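Local coordinates for protein glycosyltransferase (Streptomyces halstedii, PDB 3WAD) that belongs to the GT-B glycosyltransferases, related to the erythromycin biosynthesis protein CIII family, and is built from two domains with parallel beta sheets, at residues L20-A23 with L24-A27; P37-V40 with Q41-D45; Y105-D108 with S109-A113; R159-D162 with H163-R166; E351-E355 with R356-L360. All coordinates share one frame; numbering follows the deposited sequence.

Overall arrangement
Each of the five interactions is a local one, within a helix or at one of its ends. Interactions 1 to 4 lie in the N-terminal half of the GT-B fold and interaction 5 in the C-terminal half. Interactions 1 and 2 are buried, sit on the helices that flank strand 30-35, about 18 Å apart between centres, and both touch the second subunit. Threonines and a tryptophan mark interaction 1; bridging waters mark the helix start in interaction 2. Interactions 3 to 5 are partly buried. Interaction 3 starts one helix, interaction 5 ends another, and interaction 4 runs along a helix rich in arginine.

Interaction 1 (L20-A23 with L24-A27); sequences LAWA and LTTA
Ala21 O is gripped twice by Thr25: the backbone N donates at 2.9 Å and OG1 at 2.8 Å. The amide comes in tilted from the carbonyl plane, while the hydroxyl sits well above it. With OG1 beside its own backbone N (chi1 -59°), Thr25 folds its hydroxyl back onto the preceding turn and brings CG2 obliquely to the indole of Trp22, 3.9 Å from CZ3. Thr26 meets the benzene half of the indole at its edge, CG2 near the ring plane and 3.7 Å from CE3. Its OG1 shares a water with Trp22 O, the link to that carbonyl being weak. On another side of the helix, Leu24 lays CG and CD1 beside Leu20 O, and Leu20 CG comes to 4.3 Å from Leu24 CD1. Helix 18-27 packs on the parallel sheet of the N-terminal Rossmann-like domain, where Ala21 and Leu24 touch strands 2-6 and 30-35. Trp22 anchors NE1 on Ser46 O and stacks on Trp22 of the second subunit. Thr25 thus spends its hydroxyl on Ala21 O and Thr26 shares a water, while both methyls lie by the indole, an apolar flank for a tryptophan at the subunit interface.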
loop_
_atom_site.group_PDB
_atom_site.type_symbol
_atom_site.label_atom_id
_atom_site.label_comp_id
_atom_site.label_asym_id
_atom_site.label_seq_id
_atom_site.Cartn_x
_atom_site.Cartn_y
_atom_site.Cartn_z
ATOM N N LEU B 20 -2.913 3.354 7.644
ATOM C CA LEU B 20 -1.930 3.535 8.773
ATOM C C LEU B 20 -0.659 2.639 8.622
ATOM O O LEU B 20 0.466 3.125 8.756
ATOM C CB LEU B 20 -2.603 3.277 10.130
ATOM C CG LEU B 20 -1.615 3.502 11.292
ATOM C CD1 LEU B 20 -1.113 4.937 11.301
ATOM C CD2 LEU B 20 -2.102 3.112 12.614
ATOM N N ALA B 21 -0.820 1.356 8.343
ATOM C CA ALA B 21 0.305 0.557 7.868
ATOM C C ALA B 21 1.156 1.201 6.815
ATOM O O ALA B 21 2.414 1.253 6.957
ATOM C CB ALA B 21 -0.114 -0.843 7.443
ATOM N N TRP B 22 0.542 1.639 5.730
ATOM C CA TRP B 22 1.328 2.270 4.701
ATOM C C TRP B 22 1.997 3.623 5.072
ATOM O O TRP B 22 3.117 3.877 4.595
ATOM C CB TRP B 22 0.512 2.466 3.434
ATOM C CG TRP B 22 0.717 1.301 2.460
ATOM C CD1 TRP B 22 -0.188 0.288 2.161
ATOM C CD2 TRP B 22 1.900 1.013 1.689
ATOM N NE1 TRP B 22 0.365 -0.581 1.234
ATOM C CE2 TRP B 22 1.649 -0.196 0.960
ATOM C CE3 TRP B 22 3.152 1.652 1.543
ATOM C CZ2 TRP B 22 2.574 -0.745 0.048
ATOM C CZ3 TRP B 22 4.094 1.093 0.639
ATOM C CH2 TRP B 22 3.782 -0.095 -0.110
ATOM N N ALA B 23 1.315 4.464 5.863
ATOM C CA ALA B 23 1.925 5.719 6.435
ATOM C C ALA B 23 3.174 5.356 7.244
ATOM O O ALA B 23 4.233 5.933 7.009
ATOM C CB ALA B 23 0.932 6.522 7.288
ATOM N N LEU B 24 3.081 4.365 8.104
ATOM C CA LEU B 24 4.243 3.870 8.831
ATOM C C LEU B 24 5.350 3.323 7.898
ATOM O O LEU B 24 6.583 3.560 8.118
ATOM C CB LEU B 24 3.823 2.803 9.805
ATOM C CG LEU B 24 3.035 3.288 11.052
ATOM C CD1 LEU B 24 2.359 2.044 11.682
ATOM C CD2 LEU B 24 4.013 3.977 12.153
ATOM N N THR B 25 4.934 2.600 6.851
ATOM C CA THR B 25 5.911 2.077 5.882
ATOM C C THR B 25 6.671 3.207 5.153
ATOM O O THR B 25 7.887 3.143 5.021
ATOM C CB THR B 25 5.201 1.115 4.904
ATOM O OG1 THR B 25 4.620 0.038 5.686
ATOM C CG2 THR B 25 6.185 0.502 3.893
ATOM N N THR B 26 5.986 4.243 4.714
ATOM C CA THR B 26 6.650 5.212 3.858
ATOM C C THR B 26 7.454 6.252 4.672
ATOM O O THR B 26 8.251 7.010 4.105
ATOM C CB THR B 26 5.685 5.882 2.884
ATOM O OG1 THR B 26 4.597 6.506 3.609
ATOM C CG2 THR B 26 5.144 4.751 1.824
ATOM N N ALA B 27 7.182 6.298 5.960
ATOM C CA ALA B 27 8.034 7.032 6.901
ATOM C C ALA B 27 9.290 6.223 7.269
ATOM O O ALA B 27 10.209 6.798 7.839
ATOM C CB ALA B 27 7.241 7.435 8.112
HETATM O O HOH W 1 2.209 6.053 2.792
#

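Interaction 2 (P37-V40 with Q41-D45); sequences PDNV and QAISD
Asn39 and Ala42 touch through the amide oxygen, with Asn39 OD1 3.4 Å from Ala42 CB. Swinging CG away from the backbone N and beside the carbonyl carbon (chi1 -152°) carries the Asn39 amide along this flank of the first turn, and its ND2 is held by Ser35 OG. Ile43 differs at its first torsion: CG1 stands beside its own backbone N and runs back over the previous turn, so that CG1 and CD1 both lie against Asn39 O, CG1 at 3.5 Å. The same carbonyl oxygen accepts from Ile43 N at 3.1 Å. Val40 O accepts from Ser44 N at 2.9 Å in a nearly straight bond. Val40 has its two methyl branches directed apart, CG1 beside the carbonyl carbon, near Gln41 N, and CG2 beside its own N; the side chain packs on Ala50 and Pro52 of strand 49-52. Helix 40-44 is the short crossover between the neighbouring parallel strands 30-35 and 49-52, a beta-alpha-beta unit of the N-terminal Rossmann-like domain, and Ile43 touches both strands. At the helix start two waters extend the bonding: one takes the N-H of Gln41 at 2.9 Å and donates to Pro37 O, the other takes that of Ala42 and donates to Asp38 O. Further on, Gln41 is bent at chi2 (63°), which curls its amide round to Asp45. NE2 then donates at 2.6 Å to Asp45 OD1, staying in the plane of its own amide while approaching from above the plane of the carboxylate.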
loop_
_atom_site.group_PDB
_atom_site.type_symbol
_atom_site.label_atom_id
_atom_site.label_comp_id
_atom_site.label_asym_id
_atom_site.label_seq_id
_atom_site.Cartn_x
_atom_site.Cartn_y
_atom_site.Cartn_z
ATOM N N PRO B 37 -4.186 -17.274 8.478
ATOM C CA PRO B 37 -3.741 -17.590 7.098
ATOM C C PRO B 37 -4.750 -17.179 6.041
ATOM O O PRO B 37 -4.342 -16.686 4.955
ATOM C CB PRO B 37 -3.539 -19.113 7.129
ATOM C CG PRO B 37 -3.243 -19.445 8.580
ATOM C CD PRO B 37 -3.954 -18.388 9.417
ATOM N N ASP B 38 -6.050 -17.293 6.353
ATOM C CA ASP B 38 -7.064 -16.891 5.407
ATOM C C ASP B 38 -7.135 -15.391 5.152
ATOM O O ASP B 38 -7.889 -14.959 4.288
ATOM C CB ASP B 38 -8.491 -17.476 5.732
ATOM C CG ASP B 38 -8.954 -17.219 7.150
ATOM O OD1 ASP B 38 -8.147 -17.145 8.109
ATOM O OD2 ASP B 38 -10.178 -17.089 7.320
ATOM N N ASN B 39 -6.379 -14.574 5.887
ATOM C CA ASN B 39 -6.405 -13.145 5.569
ATOM C C ASN B 39 -5.162 -12.801 4.743
ATOM O O ASN B 39 -5.005 -11.677 4.365
ATOM C CB ASN B 39 -6.427 -12.255 6.848
ATOM C CG ASN B 39 -7.113 -10.901 6.634
ATOM O OD1 ASN B 39 -7.866 -10.709 5.707
ATOM N ND2 ASN B 39 -6.870 -9.968 7.556
ATOM N N VAL B 40 -4.309 -13.768 4.422
ATOM C CA VAL B 40 -3.071 -13.434 3.727
ATOM C C VAL B 40 -3.280 -12.838 2.342
ATOM O O VAL B 40 -2.675 -11.841 1.941
ATOM C CB VAL B 40 -2.086 -14.626 3.732
ATOM C CG1 VAL B 40 -0.993 -14.468 2.581
ATOM C CG2 VAL B 40 -1.421 -14.779 5.160
ATOM N N GLN B 41 -4.196 -13.388 1.583
ATOM C CA GLN B 41 -4.384 -12.835 0.294
ATOM C C GLN B 41 -4.813 -11.349 0.345
ATOM O O GLN B 41 -4.399 -10.520 -0.552
ATOM C CB GLN B 41 -5.450 -13.659 -0.466
ATOM C CG GLN B 41 -5.708 -13.083 -1.883
ATOM C CD GLN B 41 -4.472 -13.173 -2.716
ATOM O OE1 GLN B 41 -3.858 -14.222 -2.769
ATOM N NE2 GLN B 41 -4.068 -12.060 -3.357
ATOM N N ALA B 42 -5.734 -11.036 1.254
ATOM C CA ALA B 42 -6.201 -9.666 1.434
ATOM C C ALA B 42 -5.004 -8.750 1.847
ATOM O O ALA B 42 -4.946 -7.598 1.426
ATOM C CB ALA B 42 -7.308 -9.572 2.501
ATOM N N ILE B 43 -4.097 -9.252 2.696
ATOM C CA ILE B 43 -2.993 -8.392 3.118
ATOM C C ILE B 43 -2.117 -8.140 1.901
ATOM O O ILE B 43 -1.675 -7.016 1.656
ATOM C CB ILE B 43 -2.154 -9.032 4.250
ATOM C CG1 ILE B 43 -2.971 -9.134 5.559
ATOM C CG2 ILE B 43 -0.900 -8.165 4.471
ATOM C CD1 ILE B 43 -2.545 -10.182 6.548
ATOM N N SER B 44 -1.866 -9.196 1.122
ATOM C CA SER B 44 -1.188 -9.003 -0.174
ATOM C C SER B 44 -1.800 -8.058 -1.139
ATOM O O SER B 44 -1.071 -7.261 -1.773
ATOM C CB SER B 44 -0.951 -10.349 -0.875
ATOM O OG SER B 44 0.068 -10.970 -0.164
ATOM N N ASP B 45 -3.112 -8.118 -1.282
ATOM C CA ASP B 45 -3.819 -7.272 -2.220
ATOM C C ASP B 45 -3.787 -5.822 -1.750
ATOM O O ASP B 45 -4.251 -4.951 -2.476
ATOM C CB ASP B 45 -5.287 -7.641 -2.334
ATOM C CG ASP B 45 -5.529 -9.017 -3.016
ATOM O OD1 ASP B 45 -4.626 -9.513 -3.720
ATOM O OD2 ASP B 45 -6.668 -9.538 -2.830
HETATM O O HOH W 2 -5.598 -15.906 2.161
HETATM O O HOH W 3 -7.545 -13.069 2.188
#

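Interaction 3 (Y105-D108 with S109-A113); sequences YMAD and STMTA
Met111 and Asp108 meet where helix 109-122 begins: Asp108 occupies the N-cap position, and the non-helical Ala107 and Asp108 join it to helix 89-106. The carboxylate of Asp108 makes no capping bond here. Ser109 is the first helical residue, and Thr110, next along, brings its CB to 4.2 Å from Asp108 CB. Met111 points into the junction. Its CB lies 3.7 Å from Asp108 CB, and a sharp bend at chi2 (-102°) turns the chain so that SD arrives 3.9 Å from Ala107 CB. Both Met111 and Ala107 also touch Ala135 of helix 135-141, so the junction is covered from that side by a neighbouring helix of the N-terminal domain. Thr112 closes the first turn on Asp108 O with two bonds. Its backbone N reaches the oxygen at 2.6 Å, while its hydroxyl, placed beside its own N (chi1 -58°), donates at 2.7 Å from well above the carbonyl plane. Lys187 NZ bonds both that hydroxyl and Ala107 O, tying the linker and the new helix to one ammonium group. Ala113 carries on the regular pattern, its N donating to Ser109 O at 2.8 Å.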
loop_
_atom_site.group_PDB
_atom_site.type_symbol
_atom_site.label_atom_id
_atom_site.label_comp_id
_atom_site.label_asym_id
_atom_site.label_seq_id
_atom_site.Cartn_x
_atom_site.Cartn_y
_atom_site.Cartn_z
ATOM N N TYR B 105 -12.404 -17.038 20.522
ATOM C CA TYR B 105 -12.597 -17.777 19.275
ATOM C C TYR B 105 -11.913 -17.075 18.072
ATOM O O TYR B 105 -11.346 -17.734 17.215
ATOM C CB TYR B 105 -14.108 -17.867 18.998
ATOM C CG TYR B 105 -14.441 -18.685 17.798
ATOM C CD1 TYR B 105 -14.785 -20.042 17.927
ATOM C CD2 TYR B 105 -14.450 -18.105 16.540
ATOM C CE1 TYR B 105 -15.118 -20.810 16.800
ATOM C CE2 TYR B 105 -14.750 -18.864 15.400
ATOM C CZ TYR B 105 -15.078 -20.200 15.550
ATOM O OH TYR B 105 -15.420 -20.904 14.460
ATOM N N MET B 106 -12.026 -15.757 18.015
ATOM C CA MET B 106 -11.496 -14.921 16.942
ATOM C C MET B 106 -9.974 -14.701 16.988
ATOM O O MET B 106 -9.413 -14.250 15.971
ATOM C CB MET B 106 -12.188 -13.533 16.934
ATOM C CG MET B 106 -13.563 -13.628 16.342
ATOM S SD MET B 106 -14.597 -12.267 16.919
ATOM C CE MET B 106 -13.666 -10.839 16.359
ATOM N N ALA B 107 -9.336 -14.942 18.146
ATOM C CA ALA B 107 -7.860 -14.881 18.303
ATOM C C ALA B 107 -7.437 -15.920 19.348
ATOM O O ALA B 107 -7.194 -15.607 20.533
ATOM C CB ALA B 107 -7.360 -13.441 18.661
ATOM N N ASP B 108 -7.396 -17.145 18.840
ATOM C CA ASP B 108 -7.007 -18.387 19.409
ATOM C C ASP B 108 -5.827 -18.510 20.311
ATOM O O ASP B 108 -4.910 -17.786 20.165
ATOM C CB ASP B 108 -6.573 -19.349 18.196
ATOM C CG ASP B 108 -7.568 -20.288 18.054
ATOM O OD1 ASP B 108 -8.383 -19.992 19.011
ATOM O OD2 ASP B 108 -7.695 -21.104 17.126
ATOM N N SER B 109 -5.824 -19.555 21.130
ATOM C CA SER B 109 -4.580 -19.907 21.858
ATOM C C SER B 109 -3.448 -20.231 20.858
ATOM O O SER B 109 -2.283 -19.880 21.125
ATOM C CB SER B 109 -4.812 -21.068 22.797
ATOM O OG SER B 109 -4.954 -22.218 22.035
ATOM N N THR B 110 -3.795 -20.840 19.702
ATOM C CA THR B 110 -2.819 -21.077 18.624
ATOM C C THR B 110 -2.380 -19.747 17.985
ATOM O O THR B 110 -1.179 -19.478 17.859
ATOM C CB THR B 110 -3.317 -22.005 17.560
ATOM O OG1 THR B 110 -3.681 -23.282 18.161
ATOM C CG2 THR B 110 -2.143 -22.232 16.505
ATOM N N MET B 111 -3.344 -18.910 17.597
ATOM C CA MET B 111 -3.038 -17.592 17.039
ATOM C C MET B 111 -2.223 -16.758 17.993
ATOM O O MET B 111 -1.260 -16.096 17.586
ATOM C CB MET B 111 -4.349 -16.897 16.654
ATOM C CG MET B 111 -4.223 -15.921 15.597
ATOM S SD MET B 111 -4.239 -14.459 16.467
ATOM C CE MET B 111 -4.636 -13.210 15.268
ATOM N N THR B 112 -2.641 -16.777 19.258
ATOM C CA THR B 112 -1.985 -16.036 20.299
ATOM C C THR B 112 -0.554 -16.579 20.539
ATOM O O THR B 112 0.381 -15.802 20.606
ATOM C CB THR B 112 -2.887 -15.981 21.566
ATOM O OG1 THR B 112 -4.166 -15.373 21.225
ATOM C CG2 THR B 112 -2.251 -15.170 22.708
ATOM N N ALA B 113 -0.386 -17.886 20.648
ATOM C CA ALA B 113 0.982 -18.447 20.819
ATOM C C ALA B 113 1.901 -18.090 19.594
ATOM O O ALA B 113 3.071 -17.517 19.737
ATOM C CB ALA B 113 0.862 -19.936 21.114
#

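Interaction 4 (R159-D162 with H163-R166); sequences RMRD and HFNR
Arg161 leaves the backbone with CG anti to N and then bends at chi2 (67°), which lays its chain along the helix toward Asn165; Asn165 keeps CG beside its own N and comes to meet it. Asn165 OD1 ends up over the centre of the guanidinium face, 3.4 Å from Arg161 CZ, with the amide and guanidinium planes steeply inclined (73°). The oxygen rests on the face; the angle between Arg161 NE and Asn165 OD1 is too poor for a hydrogen bond. Arg161 NH1 lies 3.5 Å from Phe164 CD2, the guanidinium and phenyl planes being only 13° apart. All of this lies on helix 156-168 of the N-terminal domain, which packs on helix 89-106, where Phe96 meets the Phe164 ring edge-to-face. Glu197 pairs with Arg161 and also accepts from Asn165 ND2, while Asp178 makes a second salt bridge to Arg161. Asn165 ND2 additionally donates to a water, at 2.7 Å, that in turn donates to Asp162 OD1. On another flank, His163 brings CD2 to 3.1 Å from Arg159 O. Its ring is gripped at both nitrogens: Arg166 NH2 donates to ND1 at 2.8 Å close to the ring plane, and NE2 shares a water with Arg159 NH1.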
loop_
_atom_site.group_PDB
_atom_site.type_symbol
_atom_site.label_atom_id
_atom_site.label_comp_id
_atom_site.label_asym_id
_atom_site.label_seq_id
_atom_site.Cartn_x
_atom_site.Cartn_y
_atom_site.Cartn_z
ATOM N N ARG B 159 -16.575 2.409 26.232
ATOM C CA ARG B 159 -17.794 2.957 26.867
ATOM C C ARG B 159 -18.436 1.994 27.911
ATOM O O ARG B 159 -18.712 2.366 29.070
ATOM C CB ARG B 159 -18.805 3.332 25.775
ATOM C CG ARG B 159 -20.145 3.895 26.328
ATOM C CD ARG B 159 -21.172 4.102 25.198
ATOM N NE ARG B 159 -21.564 2.845 24.575
ATOM C CZ ARG B 159 -22.478 1.989 25.051
ATOM N NH1 ARG B 159 -23.141 2.245 26.198
ATOM N NH2 ARG B 159 -22.748 0.872 24.353
ATOM N N MET B 160 -18.634 0.732 27.547
ATOM C CA MET B 160 -19.151 -0.198 28.515
ATOM C C MET B 160 -18.092 -0.442 29.619
ATOM O O MET B 160 -18.435 -0.727 30.773
ATOM C CB MET B 160 -19.470 -1.567 27.847
ATOM C CG MET B 160 -20.468 -1.481 26.678
ATOM S SD MET B 160 -22.134 -1.600 27.332
ATOM C CE MET B 160 -22.422 -3.323 26.985
ATOM N N ARG B 161 -16.813 -0.477 29.236
ATOM C CA ARG B 161 -15.797 -0.837 30.238
ATOM C C ARG B 161 -15.690 0.255 31.344
ATOM O O ARG B 161 -15.490 -0.051 32.525
ATOM C CB ARG B 161 -14.424 -1.037 29.598
ATOM C CG ARG B 161 -13.375 -1.364 30.658
ATOM C CD ARG B 161 -13.692 -2.703 31.244
ATOM N NE ARG B 161 -12.557 -3.281 31.972
ATOM C CZ ARG B 161 -12.613 -4.367 32.734
ATOM N NH1 ARG B 161 -13.737 -5.094 32.793
ATOM N NH2 ARG B 161 -11.499 -4.807 33.375
ATOM N N ASP B 162 -15.800 1.495 30.922
ATOM C CA ASP B 162 -15.790 2.621 31.879
ATOM C C ASP B 162 -16.935 2.514 32.864
ATOM O O ASP B 162 -16.687 2.615 34.091
ATOM C CB ASP B 162 -15.803 3.937 31.166
ATOM C CG ASP B 162 -14.485 4.247 30.554
ATOM O OD1 ASP B 162 -13.437 3.572 30.875
ATOM O OD2 ASP B 162 -14.494 5.140 29.700
ATOM N N HIS B 163 -18.142 2.272 32.348
ATOM C CA HIS B 163 -19.319 2.091 33.186
ATOM C C HIS B 163 -19.049 0.951 34.142
ATOM O O HIS B 163 -19.276 1.111 35.341
ATOM C CB HIS B 163 -20.575 1.695 32.402
ATOM C CG HIS B 163 -21.290 2.820 31.730
ATOM N ND1 HIS B 163 -22.037 3.757 32.415
ATOM C CD2 HIS B 163 -21.447 3.115 30.414
ATOM C CE1 HIS B 163 -22.555 4.622 31.562
ATOM N NE2 HIS B 163 -22.223 4.247 30.339
ATOM N N PHE B 164 -18.623 -0.199 33.609
ATOM C CA PHE B 164 -18.352 -1.361 34.427
ATOM C C PHE B 164 -17.342 -1.105 35.532
ATOM O O PHE B 164 -17.502 -1.617 36.672
ATOM C CB PHE B 164 -17.838 -2.537 33.596
ATOM C CG PHE B 164 -17.736 -3.810 34.353
ATOM C CD1 PHE B 164 -18.876 -4.527 34.664
ATOM C CD2 PHE B 164 -16.514 -4.317 34.729
ATOM C CE1 PHE B 164 -18.823 -5.756 35.299
ATOM C CE2 PHE B 164 -16.424 -5.549 35.408
ATOM C CZ PHE B 164 -17.576 -6.264 35.693
ATOM N N ASN B 165 -16.290 -0.336 35.204
ATOM C CA ASN B 165 -15.245 -0.144 36.217
ATOM C C ASN B 165 -15.737 0.847 37.303
ATOM O O ASN B 165 -15.392 0.667 38.448
ATOM C CB ASN B 165 -13.903 0.360 35.643
ATOM C CG ASN B 165 -13.188 -0.652 34.762
ATOM O OD1 ASN B 165 -13.338 -1.855 34.901
ATOM N ND2 ASN B 165 -12.402 -0.137 33.820
ATOM N N ARG B 166 -16.456 1.906 36.907
ATOM C CA ARG B 166 -17.170 2.789 37.864
ATOM C C ARG B 166 -18.104 1.928 38.757
ATOM O O ARG B 166 -17.961 1.906 39.986
ATOM C CB ARG B 166 -17.948 3.899 37.139
ATOM C CG ARG B 166 -18.870 4.698 38.136
ATOM C CD ARG B 166 -19.691 5.868 37.534
ATOM N NE ARG B 166 -20.902 5.388 36.854
ATOM C CZ ARG B 166 -20.991 5.144 35.542
ATOM N NH1 ARG B 166 -19.952 5.348 34.725
ATOM N NH2 ARG B 166 -22.128 4.699 35.039
HETATM O O HOH W 4 -23.384 4.737 27.599
HETATM O O HOH W 5 -12.646 2.527 33.260
#

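Interaction 5 (E351-E355 with R356-L360); sequences ERFAE and RGAAL
Arg356 begins by packing back on the last turn of helix 346-355: its CB lies 3.8 Å from Phe353 O, and CG, placed beside the backbone N, comes to 3.5 Å from Arg352 O. Bends at chi2 and chi3 then lead CD and NE away from the helix, so that the guanidinium finishes elsewhere, in a salt bridge from NH2 to Glu395 and a cation-pi contact with Trp212. Beneath this side chain the helix ends in a Schellman motif. Gly357 turns to positive phi (83°), its N donating to Ala354 O at 2.9 Å, and Ala358 N reaches back to Phe353 O at 3.1 Å. Arg356 N bonds the same Phe353 oxygen from the other face of its carbonyl plane. The turn passes from helix 346-355 into strand 359-361, completing a beta-alpha-beta unit with strand 336-338 in the C-terminal Rossmann-like domain. Facing the sheet, Phe353 CB meets Ala359 CB at 3.6 Å, and its ring runs on, Ala358 CB lying obliquely to it, to touch Ile330 and Ile338. Ala359 N is buried here without a partner, whereas Ala359 O accepts from a water that also donates to Ala354 O, and is touched by Ala354 CA in a CA-H...O contact of 3.6 Å. Back on the helix, Arg352 NH2 and Glu355 OE2 form a salt bridge of 3.0 Å.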
loop_
_atom_site.group_PDB
_atom_site.type_symbol
_atom_site.label_atom_id
_atom_site.label_comp_id
_atom_site.label_asym_id
_atom_site.label_seq_id
_atom_site.Cartn_x
_atom_site.Cartn_y
_atom_site.Cartn_z
ATOM N N GLU B 351 -27.657 9.119 14.066
ATOM C CA GLU B 351 -28.356 10.234 14.731
ATOM C C GLU B 351 -27.457 11.419 14.876
ATOM O O GLU B 351 -27.917 12.537 14.701
ATOM C CB GLU B 351 -28.823 9.784 16.083
ATOM C CG GLU B 351 -30.077 10.394 16.573
ATOM C CD GLU B 351 -30.646 9.401 17.579
ATOM O OE1 GLU B 351 -30.313 8.191 17.365
ATOM O OE2 GLU B 351 -31.337 9.792 18.569
ATOM N N ARG B 352 -26.157 11.183 15.151
ATOM C CA ARG B 352 -25.171 12.279 15.198
ATOM C C ARG B 352 -25.113 13.082 13.880
ATOM O O ARG B 352 -25.140 14.289 13.893
ATOM C CB ARG B 352 -23.797 11.743 15.639
ATOM C CG ARG B 352 -23.441 12.052 17.129
ATOM C CD ARG B 352 -24.154 11.181 18.110
ATOM N NE ARG B 352 -25.490 11.689 18.489
ATOM C CZ ARG B 352 -26.471 10.921 18.959
ATOM N NH1 ARG B 352 -26.278 9.629 19.131
ATOM N NH2 ARG B 352 -27.643 11.444 19.273
ATOM N N PHE B 353 -25.072 12.398 12.739
ATOM C CA PHE B 353 -25.076 13.062 11.448
ATOM C C PHE B 353 -26.405 13.809 11.227
ATOM O O PHE B 353 -26.403 14.923 10.696
ATOM C CB PHE B 353 -24.949 12.046 10.321
ATOM C CG PHE B 353 -23.534 11.560 10.047
ATOM C CD1 PHE B 353 -23.217 10.207 10.220
ATOM C CD2 PHE B 353 -22.564 12.428 9.545
ATOM C CE1 PHE B 353 -21.930 9.733 9.966
ATOM C CE2 PHE B 353 -21.224 11.972 9.264
ATOM C CZ PHE B 353 -20.921 10.634 9.465
ATOM N N ALA B 354 -27.509 13.170 11.628
ATOM C CA ALA B 354 -28.850 13.759 11.427
ATOM C C ALA B 354 -28.932 15.090 12.199
ATOM O O ALA B 354 -29.381 16.088 11.630
ATOM C CB ALA B 354 -29.969 12.787 11.817
ATOM N N GLU B 355 -28.365 15.124 13.419
ATOM C CA GLU B 355 -28.401 16.325 14.259
ATOM C C GLU B 355 -27.611 17.491 13.704
ATOM O O GLU B 355 -27.857 18.604 14.071
ATOM C CB GLU B 355 -27.891 16.058 15.671
ATOM C CG GLU B 355 -28.739 15.148 16.466
ATOM C CD GLU B 355 -28.014 14.742 17.718
ATOM O OE1 GLU B 355 -26.793 15.015 17.820
ATOM O OE2 GLU B 355 -28.672 14.177 18.598
ATOM N N ARG B 356 -26.644 17.222 12.844
ATOM C CA ARG B 356 -25.822 18.255 12.256
ATOM C C ARG B 356 -26.424 18.700 10.904
ATOM O O ARG B 356 -25.947 19.621 10.228
ATOM C CB ARG B 356 -24.379 17.730 12.167
ATOM C CG ARG B 356 -23.760 17.504 13.571
ATOM C CD ARG B 356 -22.253 17.710 13.619
ATOM N NE ARG B 356 -21.797 18.921 12.916
ATOM C CZ ARG B 356 -20.519 19.276 12.757
ATOM N NH1 ARG B 356 -19.575 18.533 13.273
ATOM N NH2 ARG B 356 -20.169 20.392 12.096
ATOM N N GLY B 357 -27.514 18.057 10.520
ATOM C CA GLY B 357 -28.197 18.427 9.313
ATOM C C GLY B 357 -27.595 17.821 8.091
ATOM O O GLY B 357 -27.950 18.237 6.990
ATOM N N ALA B 358 -26.693 16.841 8.270
ATOM C CA ALA B 358 -25.883 16.240 7.178
ATOM C C ALA B 358 -26.497 14.973 6.605
ATOM O O ALA B 358 -26.075 14.497 5.557
ATOM C CB ALA B 358 -24.431 15.926 7.652
ATOM N N ALA B 359 -27.531 14.468 7.258
ATOM C CA ALA B 359 -28.098 13.205 6.884
ATOM C C ALA B 359 -29.609 13.136 7.222
ATOM O O ALA B 359 -30.078 13.854 8.093
ATOM C CB ALA B 359 -27.367 12.130 7.638
ATOM N N LEU B 360 -30.327 12.229 6.569
ATOM C CA LEU B 360 -31.661 11.865 6.967
ATOM C C LEU B 360 -31.632 10.380 7.287
ATOM O O LEU B 360 -30.882 9.672 6.691
ATOM C CB LEU B 360 -32.654 12.162 5.838
ATOM C CG LEU B 360 -32.941 13.640 5.635
ATOM C CD1 LEU B 360 -33.872 13.771 4.465
ATOM C CD2 LEU B 360 -33.528 14.257 6.933
HETATM O O HOH W 6 -31.061 15.682 9.816
#